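PDB 6QQL: glutamine cyclotransferase from Porphyromonas gingivalis W83, which probably catalyses the zinc-dependent cyclisation of N-terminal glutamine to pyroglutamate in peptides, as a glutaminyl-peptide cyclotransferase. Local coordinates for residues A[29-34]-A[292-297]; A[227-232]-A[241-246]; A[233-238]-A[301-306]. All blocks are in the same frame, centred on the assembly; numbering follows the deposited sequence.

The three contacts illustrate how one C-terminal helix can gather distant parts of an alpha/beta fold. Helix 294-311, with the residues just before it, supplies segments 292-297 and 301-306 to contacts 1 and 3, whose centres lie about 13 Å apart. It meets first helix 30-42, then the end of helix 222-234. That second helix also carries contact 2, about 10 Å from contact 3 between centres and touching it, A232 CB on T303 OG1. Contact 2 is nested within the loop closed by contact 1; the segments of contact 3 alternate with those of both. E302 of contact 3, with D26, F28 and D298 close to contacts 1 and 3, belongs to a magnesium site seen in this protein, with no magnesium modelled here.

Contact 1. Residues A[29-34]-A[292-297]; sequences SADSAY and IDKNVL
The Y34 ring carries the aliphatic part of K294 on one face, while I292 CG2 and L297 CD1 sit at its edge, near the ring plane. K294 CE stands 3.6 Å above that plane, offset toward the rim, in a CH-pi contact 4.0 Å from the Y34 ring centroid. The lysine chain, extended beyond CG, crosses the tyrosine at about a right angle, and its ammonium group, farther from the centroid, can add at most a weak cation-pi attraction. At the edge, I292 CG2 lies 3.8 Å from Y34 CD1. Y34 reaches this place because its CG is anti to the backbone N (chi1 -179°). Two helix starts are thereby paired, that of helix 30-42 and that of helix 294-311, each with its own N-cap: S29 OG accepts from S32 N at 3.1 Å, and D293 OD1 from N295 N at 2.7 Å, the latter donor lying above the carboxylate plane. Beyond the ring, K294 NZ forms a salt bridge with D31 OD1 at 3.3 Å, weak as a hydrogen bond, where both residues are exposed. Deeper in, buried L297 packs its CD1 3.8 Å from Y34 CA. A30 CB, nearer the surface, rests 3.7 Å from K294 O, beside D298 of the magnesium site.

Contact 2. Residues A[227-232]-A[241-246]; sequences AVWQTA and FIQADG
The indole N-H of W229 is shared between two carbonyls: W229 NE1 lies 3.0 Å from I242 O in a bent, weak bond (131° at the hydrogen), and it makes another weak bond to F211 O. The same indole offers one face to F241. F241 CD2 sits 3.5 Å above the centre of the indole plane, and the edge of the F241 ring points at the face of the W229 six-membered ring, with planes at 82° and centroids 4.9 Å apart. Nearer the backbone, F241 CB lies over the five-membered ring in a CH-pi contact, 3.8 Å from its centroid. With F241 CG turned anti to the carbonyl carbon (chi1 -71°), the phenyl ring reaches A232 as well, whose CB approaches F241 CG to 3.5 Å. At the edge of the indole, Q243 lays its CG 3.7 Å from W229 CD1, and the bend at chi2 then turns its amide end toward W229 CB; Q243 also centres an inverse gamma turn. The arrangement is a helix packed on a short strand, the segment axes 8.5 Å apart at their closest. Strand 241-243 bonds to strand 211-213, W213 makes a second edge-to-face pair with W229, I267 of strand 264-268 touches both aromatics, and helix 294-311 packs against V228 and A232.

Contact 3. Residues A[233-238]-A[301-306]; sequences AALGYG and GETVIR
L235 holds its CG anti to the carbonyl carbon (chi1 -64°) with an extended chi2, which sends both methyls onto helix 294-311, while R306, bent at chi2 (-78°), folds its guanidinium back to meet them. L235 follows helix 222-234, just before G236, which has positive phi and, with two bonds back into the last helical turn, forms a Schellman motif; the contact thus joins a capped helix end to the side of another helix. L235 CD1 lies against the aliphatic stem, 3.8 Å from R306 CG, and is equally near the backbone at E302 O. L235 CD2 meets the guanidinium at its edge, in the plane of the group. One guanidinium face is taken by E302: OE2 stands 3.2 Å above the centre, an attraction of charges alone, with R306 NH2 to E302 OE2 at 3.3 Å and no N-H pointing at the oxygen. F28 N and L27 N donate hydrogen bonds to E302 OE1 and OE2, which probably fixes the acid in a magnesium site with no metal modelled here. After the cap, Y237 returns toward helix 294-311: its hydroxyl hydrogen-bonds D298 OD2 and passes 4.2 Å from E302 CB. Its ring slides past T303, whose hydroxyl is hydrogen-bonded to A299 O, and Y237 CD2 comes within 3.8 Å of T303 OG1.

Contact 1. Residues A[29-34]-A[292-297]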
ATOM      1  N   SER A  29       0.356 -14.175   9.622  1.00 26.47           N
ATOM      2  CA  SER A  29      -0.697 -14.117  10.628  1.00 23.56           C
ATOM      3  C   SER A  29      -1.612 -12.949  10.301  1.00 26.56           C
ATOM      4  O   SER A  29      -1.184 -11.791  10.316  1.00 19.65           O
ATOM      5  CB  SER A  29      -0.149 -13.947  12.033  1.00 20.79           C
ATOM      6  OG  SER A  29      -1.173 -13.362  12.828  1.00 20.76           O
ATOM      7  N   ALA A  30      -2.860 -13.254   9.956  1.00 40.84           N
ATOM      8  CA  ALA A  30      -3.808 -12.180   9.700  1.00 33.45           C
ATOM      9  C   ALA A  30      -4.251 -11.488  10.991  1.00 35.65           C
ATOM     10  O   ALA A  30      -4.589 -10.291  10.962  1.00 17.69           O
ATOM     11  CB  ALA A  30      -4.996 -12.730   8.923  1.00 26.43           C
ATOM     12  N   ASP A  31      -4.230 -12.198  12.130  1.00 19.59           N
ATOM     13  CA  ASP A  31      -4.608 -11.548  13.381  1.00 29.17           C
ATOM     14  C   ASP A  31      -3.669 -10.397  13.693  1.00 31.30           C
ATOM     15  O   ASP A  31      -4.108  -9.290  14.030  1.00 38.43           O
ATOM     16  CB  ASP A  31      -4.628 -12.538  14.541  1.00 41.12           C
ATOM     17  CG  ASP A  31      -5.851 -13.416  14.530  1.00 56.14           C
ATOM     18  OD1 ASP A  31      -6.914 -12.957  14.043  1.00 40.40           O
ATOM     19  OD2 ASP A  31      -5.757 -14.540  15.076  1.00 73.13           O
ATOM     20  N   SER A  32      -2.368 -10.643  13.565  1.00 38.48           N
ATOM     21  CA  SER A  32      -1.384  -9.573  13.681  1.00 29.77           C
ATOM     22  C   SER A  32      -1.662  -8.457  12.670  1.00 26.69           C
ATOM     23  O   SER A  32      -1.723  -7.274  13.031  1.00 18.45           O
ATOM     24  CB  SER A  32       0.020 -10.157  13.494  1.00 30.59           C
ATOM     25  OG  SER A  32       0.978  -9.131  13.280  1.00 29.16           O
ATOM     26  N   ALA A  33      -1.822  -8.816  11.391  1.00 25.98           N
ATOM     27  CA  ALA A  33      -2.112  -7.806  10.377  1.00 29.02           C
ATOM     28  C   ALA A  33      -3.353  -6.995  10.733  1.00 28.47           C
ATOM     29  O   ALA A  33      -3.361  -5.768  10.577  1.00 27.63           O
ATOM     30  CB  ALA A  33      -2.271  -8.453   9.006  1.00 33.92           C
ATOM     31  N   TYR A  34      -4.416  -7.664  11.199  1.00 24.41           N
ATOM     32  CA  TYR A  34      -5.635  -6.956  11.606  1.00 28.77           C
ATOM     33  C   TYR A  34      -5.351  -5.949  12.724  1.00 30.35           C
ATOM     34  O   TYR A  34      -5.813  -4.799  12.668  1.00 16.26           O
ATOM     35  CB  TYR A  34      -6.718  -7.958  12.035  1.00 29.19           C
ATOM     36  CG  TYR A  34      -8.028  -7.308  12.451  1.00 28.90           C
ATOM     37  CD1 TYR A  34      -8.963  -6.899  11.504  1.00 21.15           C
ATOM     38  CD2 TYR A  34      -8.324  -7.088  13.802  1.00 36.60           C
ATOM     39  CE1 TYR A  34     -10.163  -6.287  11.882  1.00 20.78           C
ATOM     40  CE2 TYR A  34      -9.520  -6.477  14.189  1.00 37.09           C
ATOM     41  CZ  TYR A  34     -10.437  -6.079  13.222  1.00 31.08           C
ATOM     42  OH  TYR A  34     -11.620  -5.469  13.585  1.00 19.00           O
ATOM     43  N   ILE A 292     -13.361  -4.111   7.653  1.00 19.79           N
ATOM     44  CA  ILE A 292     -12.184  -4.953   7.446  1.00 22.23           C
ATOM     45  C   ILE A 292     -12.516  -6.421   7.705  1.00 28.03           C
ATOM     46  O   ILE A 292     -13.095  -6.770   8.740  1.00 34.02           O
ATOM     47  CB  ILE A 292     -11.033  -4.492   8.344  1.00 18.62           C
ATOM     48  CG1 ILE A 292     -10.664  -3.037   8.034  1.00 18.27           C
ATOM     49  CG2 ILE A 292      -9.827  -5.398   8.143  1.00 18.03           C
ATOM     50  CD1 ILE A 292     -10.045  -2.819   6.694  1.00 17.58           C
ATOM     51  N   ASP A 293     -12.119  -7.290   6.778  1.00 24.58           N
ATOM     52  CA  ASP A 293     -12.292  -8.729   6.909  1.00 22.72           C
ATOM     53  C   ASP A 293     -10.924  -9.391   7.076  1.00 35.46           C
ATOM     54  O   ASP A 293     -10.097  -9.356   6.153  1.00 34.59           O
ATOM     55  CB  ASP A 293     -13.033  -9.256   5.678  1.00 24.89           C
ATOM     56  CG  ASP A 293     -13.278 -10.768   5.708  1.00 41.24           C
ATOM     57  OD1 ASP A 293     -12.707 -11.490   6.565  1.00 48.17           O
ATOM     58  OD2 ASP A 293     -14.053 -11.241   4.842  1.00 53.36           O
ATOM     59  N   LYS A 294     -10.729 -10.073   8.217  1.00 35.18           N
ATOM     60  CA  LYS A 294      -9.465 -10.761   8.466  1.00 25.71           C
ATOM     61  C   LYS A 294      -9.150 -11.738   7.347  1.00 22.77           C
ATOM     62  O   LYS A 294      -7.985 -11.879   6.958  1.00 26.10           O
ATOM     63  CB  LYS A 294      -9.516 -11.525   9.801  1.00 29.92           C
ATOM     64  CG  LYS A 294      -9.382 -10.687  11.057  1.00 34.15           C
ATOM     65  CD  LYS A 294      -9.180 -11.527  12.320  1.00 40.35           C
ATOM     66  CE  LYS A 294      -9.343 -10.656  13.600  1.00 41.64           C
ATOM     67  NZ  LYS A 294      -9.643 -11.393  14.881  1.00 41.12           N
ATOM     68  N   ASN A 295     -10.176 -12.357   6.761  1.00 25.30           N
ATOM     69  CA  ASN A 295      -9.921 -13.345   5.713  1.00 30.12           C
ATOM     70  C   ASN A 295      -9.340 -12.680   4.474  1.00 31.61           C
ATOM     71  O   ASN A 295      -8.448 -13.233   3.821  1.00 29.64           O
ATOM     72  CB  ASN A 295     -11.202 -14.103   5.364  1.00 28.78           C
ATOM     73  CG  ASN A 295     -11.643 -15.052   6.478  1.00 25.96           C
ATOM     74  OD1 ASN A 295     -12.824 -15.097   6.859  1.00 22.13           O
ATOM     75  ND2 ASN A 295     -10.690 -15.820   7.000  1.00 26.45           N
ATOM     76  N   VAL A 296      -9.818 -11.485   4.146  1.00 28.57           N
ATOM     77  CA  VAL A 296      -9.251 -10.770   3.018  1.00 17.88           C
ATOM     78  C   VAL A 296      -7.821 -10.345   3.338  1.00 22.61           C
ATOM     79  O   VAL A 296      -6.918 -10.500   2.510  1.00 16.88           O
ATOM     80  CB  VAL A 296     -10.152  -9.587   2.636  1.00 17.91           C
ATOM     81  CG1 VAL A 296      -9.644  -8.920   1.403  1.00 17.42           C
ATOM     82  CG2 VAL A 296     -11.530 -10.089   2.375  1.00 40.52           C
ATOM     83  N   LEU A 297      -7.574  -9.840   4.552  1.00 32.76           N
ATOM     84  CA  LEU A 297      -6.185  -9.597   4.950  1.00 30.18           C
ATOM     85  C   LEU A 297      -5.326 -10.852   4.798  1.00 29.20           C
ATOM     86  O   LEU A 297      -4.201 -10.772   4.287  1.00 31.81           O
ATOM     87  CB  LEU A 297      -6.101  -9.040   6.378  1.00 30.15           C
ATOM     88  CG  LEU A 297      -6.614  -7.601   6.526  1.00 16.67           C
ATOM     89  CD1 LEU A 297      -6.595  -7.135   7.946  1.00 16.95           C
ATOM     90  CD2 LEU A 297      -5.793  -6.683   5.656  1.00 16.27           C
TER

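Contact 2. Residues A[227-232]-A[241-246]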
ATOM      1  N   ALA A 227       2.651 -14.403 -11.828  1.00 19.80           N
ATOM      2  CA  ALA A 227       3.271 -15.120 -10.722  1.00 19.74           C
ATOM      3  C   ALA A 227       2.506 -14.910  -9.415  1.00 19.11           C
ATOM      4  O   ALA A 227       2.328 -15.849  -8.634  1.00 19.21           O
ATOM      5  CB  ALA A 227       4.733 -14.689 -10.589  1.00 27.51           C
ATOM      6  N   VAL A 228       2.054 -13.687  -9.148  1.00 24.83           N
ATOM      7  CA  VAL A 228       1.330 -13.447  -7.907  1.00 17.99           C
ATOM      8  C   VAL A 228      -0.014 -14.157  -7.940  1.00 28.70           C
ATOM      9  O   VAL A 228      -0.354 -14.919  -7.029  1.00 26.49           O
ATOM     10  CB  VAL A 228       1.156 -11.938  -7.654  1.00 17.41           C
ATOM     11  CG1 VAL A 228       0.231 -11.714  -6.475  1.00 16.97           C
ATOM     12  CG2 VAL A 228       2.508 -11.290  -7.368  1.00 17.24           C
ATOM     13  N   TRP A 229      -0.779 -13.949  -9.016  1.00 30.67           N
ATOM     14  CA  TRP A 229      -2.132 -14.490  -9.105  1.00 27.77           C
ATOM     15  C   TRP A 229      -2.132 -16.010  -9.138  1.00 28.18           C
ATOM     16  O   TRP A 229      -3.094 -16.643  -8.683  1.00 19.46           O
ATOM     17  CB  TRP A 229      -2.823 -13.918 -10.332  1.00 23.73           C
ATOM     18  CG  TRP A 229      -3.814 -12.815 -10.040  1.00 28.52           C
ATOM     19  CD1 TRP A 229      -5.176 -12.855 -10.228  1.00 29.99           C
ATOM     20  CD2 TRP A 229      -3.518 -11.505  -9.531  1.00 33.84           C
ATOM     21  NE1 TRP A 229      -5.740 -11.645  -9.873  1.00 34.51           N
ATOM     22  CE2 TRP A 229      -4.747 -10.804  -9.437  1.00 36.18           C
ATOM     23  CE3 TRP A 229      -2.335 -10.852  -9.145  1.00 29.39           C
ATOM     24  CZ2 TRP A 229      -4.821  -9.499  -8.972  1.00 23.73           C
ATOM     25  CZ3 TRP A 229      -2.411  -9.563  -8.675  1.00 17.03           C
ATOM     26  CH2 TRP A 229      -3.645  -8.897  -8.597  1.00 26.37           C
ATOM     27  N   GLN A 230      -1.091 -16.611  -9.709  1.00 32.23           N
ATOM     28  CA  GLN A 230      -0.975 -18.060  -9.671  1.00 26.66           C
ATOM     29  C   GLN A 230      -0.613 -18.547  -8.272  1.00 24.72           C
ATOM     30  O   GLN A 230      -1.078 -19.607  -7.844  1.00 32.50           O
ATOM     31  CB  GLN A 230       0.041 -18.513 -10.714  1.00 26.20           C
ATOM     32  CG  GLN A 230      -0.610 -18.540 -12.075  1.00 46.04           C
ATOM     33  CD  GLN A 230       0.098 -19.409 -13.091  1.00 62.21           C
ATOM     34  OE1 GLN A 230      -0.427 -20.448 -13.499  1.00 64.24           O
ATOM     35  NE2 GLN A 230       1.275 -18.971 -13.539  1.00 62.85           N
ATOM     36  N   THR A 231       0.197 -17.784  -7.537  1.00 23.40           N
ATOM     37  CA  THR A 231       0.438 -18.121  -6.140  1.00 19.34           C
ATOM     38  C   THR A 231      -0.870 -18.133  -5.366  1.00 19.10           C
ATOM     39  O   THR A 231      -1.215 -19.130  -4.721  1.00 24.20           O
ATOM     40  CB  THR A 231       1.435 -17.132  -5.524  1.00 18.78           C
ATOM     41  OG1 THR A 231       2.756 -17.386  -6.026  1.00 19.15           O
ATOM     42  CG2 THR A 231       1.408 -17.169  -3.977  1.00 18.42           C
ATOM     43  N   ALA A 232      -1.637 -17.047  -5.469  1.00 21.07           N
ATOM     44  CA  ALA A 232      -2.961 -16.980  -4.857  1.00 28.29           C
ATOM     45  C   ALA A 232      -3.810 -18.198  -5.224  1.00 19.20           C
ATOM     46  O   ALA A 232      -4.359 -18.871  -4.348  1.00 19.35           O
ATOM     47  CB  ALA A 232      -3.649 -15.681  -5.278  1.00 19.81           C
ATOM     48  N   PHE A 241      -8.402 -13.333  -5.814  1.00 22.64           N
ATOM     49  CA  PHE A 241      -7.550 -12.947  -6.938  1.00 22.21           C
ATOM     50  C   PHE A 241      -8.148 -13.463  -8.246  1.00 27.31           C
ATOM     51  O   PHE A 241      -7.952 -14.621  -8.620  1.00 19.26           O
ATOM     52  CB  PHE A 241      -6.128 -13.448  -6.714  1.00 22.97           C
ATOM     53  CG  PHE A 241      -5.407 -12.708  -5.634  1.00 32.34           C
ATOM     54  CD1 PHE A 241      -5.659 -12.982  -4.296  1.00 38.90           C
ATOM     55  CD2 PHE A 241      -4.491 -11.715  -5.955  1.00 28.89           C
ATOM     56  CE1 PHE A 241      -5.001 -12.289  -3.295  1.00 39.90           C
ATOM     57  CE2 PHE A 241      -3.828 -11.011  -4.955  1.00 33.31           C
ATOM     58  CZ  PHE A 241      -4.082 -11.304  -3.621  1.00 36.44           C
ATOM     59  N   ILE A 242      -8.854 -12.593  -8.962  1.00 22.01           N
ATOM     60  CA  ILE A 242      -9.579 -13.003 -10.158  1.00 33.91           C
ATOM     61  C   ILE A 242      -8.709 -12.753 -11.388  1.00 36.00           C
ATOM     62  O   ILE A 242      -8.202 -11.644 -11.595  1.00 35.10           O
ATOM     63  CB  ILE A 242     -10.923 -12.270 -10.258  1.00 35.98           C
ATOM     64  CG1 ILE A 242     -11.567 -12.206  -8.872  1.00 33.12           C
ATOM     65  CG2 ILE A 242     -11.850 -13.012 -11.201  1.00 30.75           C
ATOM     66  CD1 ILE A 242     -11.704 -13.534  -8.200  1.00 26.47           C
ATOM     67  N   GLN A 243      -8.548 -13.790 -12.213  1.00 38.05           N
ATOM     68  CA  GLN A 243      -7.676 -13.743 -13.388  1.00 39.60           C
ATOM     69  C   GLN A 243      -8.467 -13.211 -14.579  1.00 44.07           C
ATOM     70  O   GLN A 243      -8.984 -13.952 -15.414  1.00 50.54           O
ATOM     71  CB  GLN A 243      -7.059 -15.112 -13.643  1.00 24.82           C
ATOM     72  CG  GLN A 243      -6.324 -15.625 -12.412  1.00 26.12           C
ATOM     73  CD  GLN A 243      -5.065 -16.422 -12.729  1.00 28.65           C
ATOM     74  OE1 GLN A 243      -4.117 -15.908 -13.342  1.00 27.37           O
ATOM     75  NE2 GLN A 243      -5.045 -17.687 -12.293  1.00 27.26           N
ATOM     76  N   ALA A 244      -8.575 -11.888 -14.630  1.00 46.13           N
ATOM     77  CA  ALA A 244      -9.419 -11.188 -15.583  1.00 31.29           C
ATOM     78  C   ALA A 244      -9.118  -9.702 -15.478  1.00 30.37           C
ATOM     79  O   ALA A 244      -8.656  -9.230 -14.437  1.00 19.90           O
ATOM     80  CB  ALA A 244     -10.907 -11.463 -15.315  1.00 21.48           C
ATOM     81  N   ASP A 245      -9.359  -8.980 -16.567  1.00 42.97           N
ATOM     82  CA  ASP A 245      -9.052  -7.556 -16.604  1.00 37.56           C
ATOM     83  C   ASP A 245      -9.917  -6.781 -15.614  1.00 38.21           C
ATOM     84  O   ASP A 245     -11.103  -7.071 -15.441  1.00 20.51           O
ATOM     85  CB  ASP A 245      -9.262  -7.014 -18.015  1.00 30.24           C
ATOM     86  CG  ASP A 245      -8.399  -7.728 -19.034  1.00 44.28           C
ATOM     87  OD1 ASP A 245      -7.169  -7.480 -19.057  1.00 43.38           O
ATOM     88  OD2 ASP A 245      -8.953  -8.559 -19.799  1.00 48.33           O
ATOM     89  N   GLY A 246      -9.288  -5.813 -14.936  1.00 35.09           N
ATOM     90  CA  GLY A 246      -9.939  -4.872 -14.048  1.00 25.75           C
ATOM     91  C   GLY A 246      -9.918  -3.463 -14.605  1.00 31.39           C
ATOM     92  O   GLY A 246     -10.412  -3.226 -15.710  1.00 35.91           O
TER

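Contact 3. Residues A[233-238]-A[301-306]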
ATOM      1  N   ALA A 233      -3.943 -18.470  -6.525  1.00 24.90           N
ATOM      2  CA  ALA A 233      -4.630 -19.666  -7.009  1.00 30.58           C
ATOM      3  C   ALA A 233      -4.196 -20.918  -6.255  1.00 27.07           C
ATOM      4  O   ALA A 233      -5.021 -21.599  -5.635  1.00 36.11           O
ATOM      5  CB  ALA A 233      -4.375 -19.840  -8.513  1.00 21.02           C
ATOM      6  N   ALA A 234      -2.896 -21.234  -6.297  1.00 20.97           N
ATOM      7  CA  ALA A 234      -2.405 -22.446  -5.644  1.00 26.18           C
ATOM      8  C   ALA A 234      -2.746 -22.452  -4.164  1.00 43.78           C
ATOM      9  O   ALA A 234      -3.000 -23.516  -3.589  1.00 43.72           O
ATOM     10  CB  ALA A 234      -0.899 -22.600  -5.844  1.00 21.57           C
ATOM     11  N   LEU A 235      -2.783 -21.274  -3.540  1.00 41.92           N
ATOM     12  CA  LEU A 235      -3.149 -21.180  -2.139  1.00 33.32           C
ATOM     13  C   LEU A 235      -4.657 -21.173  -1.932  1.00 31.41           C
ATOM     14  O   LEU A 235      -5.105 -21.000  -0.789  1.00 23.84           O
ATOM     15  CB  LEU A 235      -2.556 -19.920  -1.527  1.00 28.91           C
ATOM     16  CG  LEU A 235      -1.041 -19.903  -1.515  1.00 26.52           C
ATOM     17  CD1 LEU A 235      -0.539 -18.574  -0.937  1.00 18.91           C
ATOM     18  CD2 LEU A 235      -0.513 -21.114  -0.771  1.00 19.61           C
ATOM     19  N   GLY A 236      -5.442 -21.324  -3.004  1.00 26.53           N
ATOM     20  CA  GLY A 236      -6.884 -21.359  -2.879  1.00 20.61           C
ATOM     21  C   GLY A 236      -7.557 -20.024  -2.667  1.00 20.00           C
ATOM     22  O   GLY A 236      -8.614 -19.956  -2.016  1.00 20.06           O
ATOM     23  N   TYR A 237      -6.983 -18.951  -3.200  1.00 19.49           N
ATOM     24  CA  TYR A 237      -7.522 -17.618  -2.989  1.00 26.88           C
ATOM     25  C   TYR A 237      -8.181 -17.068  -4.242  1.00 32.79           C
ATOM     26  O   TYR A 237      -8.481 -15.873  -4.313  1.00 39.43           O
ATOM     27  CB  TYR A 237      -6.412 -16.692  -2.500  1.00 18.26           C
ATOM     28  CG  TYR A 237      -6.052 -16.981  -1.067  1.00 36.11           C
ATOM     29  CD1 TYR A 237      -7.005 -16.880  -0.077  1.00 18.05           C
ATOM     30  CD2 TYR A 237      -4.769 -17.403  -0.709  1.00 47.44           C
ATOM     31  CE1 TYR A 237      -6.697 -17.154   1.240  1.00 24.52           C
ATOM     32  CE2 TYR A 237      -4.448 -17.690   0.614  1.00 39.77           C
ATOM     33  CZ  TYR A 237      -5.424 -17.558   1.590  1.00 35.37           C
ATOM     34  OH  TYR A 237      -5.147 -17.827   2.924  1.00 39.68           O
ATOM     35  N   GLY A 238      -8.465 -17.939  -5.207  1.00 19.77           N
ATOM     36  CA  GLY A 238      -9.082 -17.537  -6.448  1.00 20.05           C
ATOM     37  C   GLY A 238     -10.469 -16.956  -6.302  1.00 31.92           C
ATOM     38  O   GLY A 238     -10.997 -16.438  -7.290  1.00 20.32           O
ATOM     39  N   GLY A 301      -2.104 -11.097   2.312  1.00 23.07           N
ATOM     40  CA  GLY A 301      -0.888 -11.315   3.081  1.00 19.39           C
ATOM     41  C   GLY A 301      -0.227 -12.651   2.804  1.00 21.61           C
ATOM     42  O   GLY A 301       0.970 -12.720   2.506  1.00 21.49           O
ATOM     43  N   GLU A 302      -0.990 -13.737   2.905  1.00 30.22           N
ATOM     44  CA  GLU A 302      -0.372 -15.040   2.708  1.00 33.18           C
ATOM     45  C   GLU A 302       0.106 -15.206   1.270  1.00 32.67           C
ATOM     46  O   GLU A 302       1.137 -15.855   1.039  1.00 28.57           O
ATOM     47  CB  GLU A 302      -1.339 -16.160   3.084  1.00 41.61           C
ATOM     48  CG  GLU A 302      -0.672 -17.524   3.192  1.00 50.11           C
ATOM     49  CD  GLU A 302       0.212 -17.666   4.424  1.00 45.82           C
ATOM     50  OE1 GLU A 302      -0.218 -17.229   5.517  1.00 44.31           O
ATOM     51  OE2 GLU A 302       1.329 -18.221   4.295  1.00 31.68           O
ATOM     52  N   THR A 303      -0.585 -14.581   0.300  1.00 39.27           N
ATOM     53  CA  THR A 303      -0.102 -14.612  -1.085  1.00 37.62           C
ATOM     54  C   THR A 303       1.238 -13.896  -1.210  1.00 28.56           C
ATOM     55  O   THR A 303       2.214 -14.466  -1.711  1.00 39.76           O
ATOM     56  CB  THR A 303      -1.130 -14.001  -2.060  1.00 17.39           C
ATOM     57  OG1 THR A 303      -2.319 -14.807  -2.129  1.00 17.83           O
ATOM     58  CG2 THR A 303      -0.551 -13.921  -3.438  1.00 17.54           C
ATOM     59  N   VAL A 304       1.325 -12.668  -0.709  1.00 26.88           N
ATOM     60  CA  VAL A 304       2.531 -11.886  -0.946  1.00 28.45           C
ATOM     61  C   VAL A 304       3.729 -12.511  -0.243  1.00 34.49           C
ATOM     62  O   VAL A 304       4.812 -12.617  -0.828  1.00 35.76           O
ATOM     63  CB  VAL A 304       2.310 -10.426  -0.519  1.00 16.10           C
ATOM     64  CG1 VAL A 304       3.601  -9.670  -0.538  1.00 16.11           C
ATOM     65  CG2 VAL A 304       1.326  -9.779  -1.439  1.00 15.81           C
ATOM     66  N   ILE A 305       3.561 -12.940   1.013  1.00 32.66           N
ATOM     67  CA  ILE A 305       4.673 -13.566   1.733  1.00 34.81           C
ATOM     68  C   ILE A 305       5.146 -14.838   1.012  1.00 24.86           C
ATOM     69  O   ILE A 305       6.351 -15.074   0.866  1.00 19.13           O
ATOM     70  CB  ILE A 305       4.283 -13.814   3.207  1.00 17.96           C
ATOM     71  CG1 ILE A 305       5.531 -14.004   4.069  1.00 24.64           C
ATOM     72  CG2 ILE A 305       3.392 -15.028   3.383  1.00 19.94           C
ATOM     73  CD1 ILE A 305       5.366 -13.542   5.479  1.00 22.19           C
ATOM     74  N   ARG A 306       4.208 -15.647   0.511  1.00 18.74           N
ATOM     75  CA  ARG A 306       4.575 -16.860  -0.213  1.00 20.54           C
ATOM     76  C   ARG A 306       5.324 -16.529  -1.495  1.00 19.68           C
ATOM     77  O   ARG A 306       6.355 -17.139  -1.802  1.00 20.43           O
ATOM     78  CB  ARG A 306       3.322 -17.677  -0.514  1.00 25.83           C
ATOM     79  CG  ARG A 306       2.915 -18.430   0.666  1.00 29.03           C
ATOM     80  CD  ARG A 306       3.801 -19.633   0.812  1.00 36.99           C
ATOM     81  NE  ARG A 306       3.569 -20.240   2.115  1.00 67.61           N
ATOM     82  CZ  ARG A 306       2.435 -20.808   2.514  1.00 72.12           C
ATOM     83  NH1 ARG A 306       1.391 -20.873   1.700  1.00 64.50           N
ATOM     84  NH2 ARG A 306       2.354 -21.313   3.740  1.00 70.85           N
TER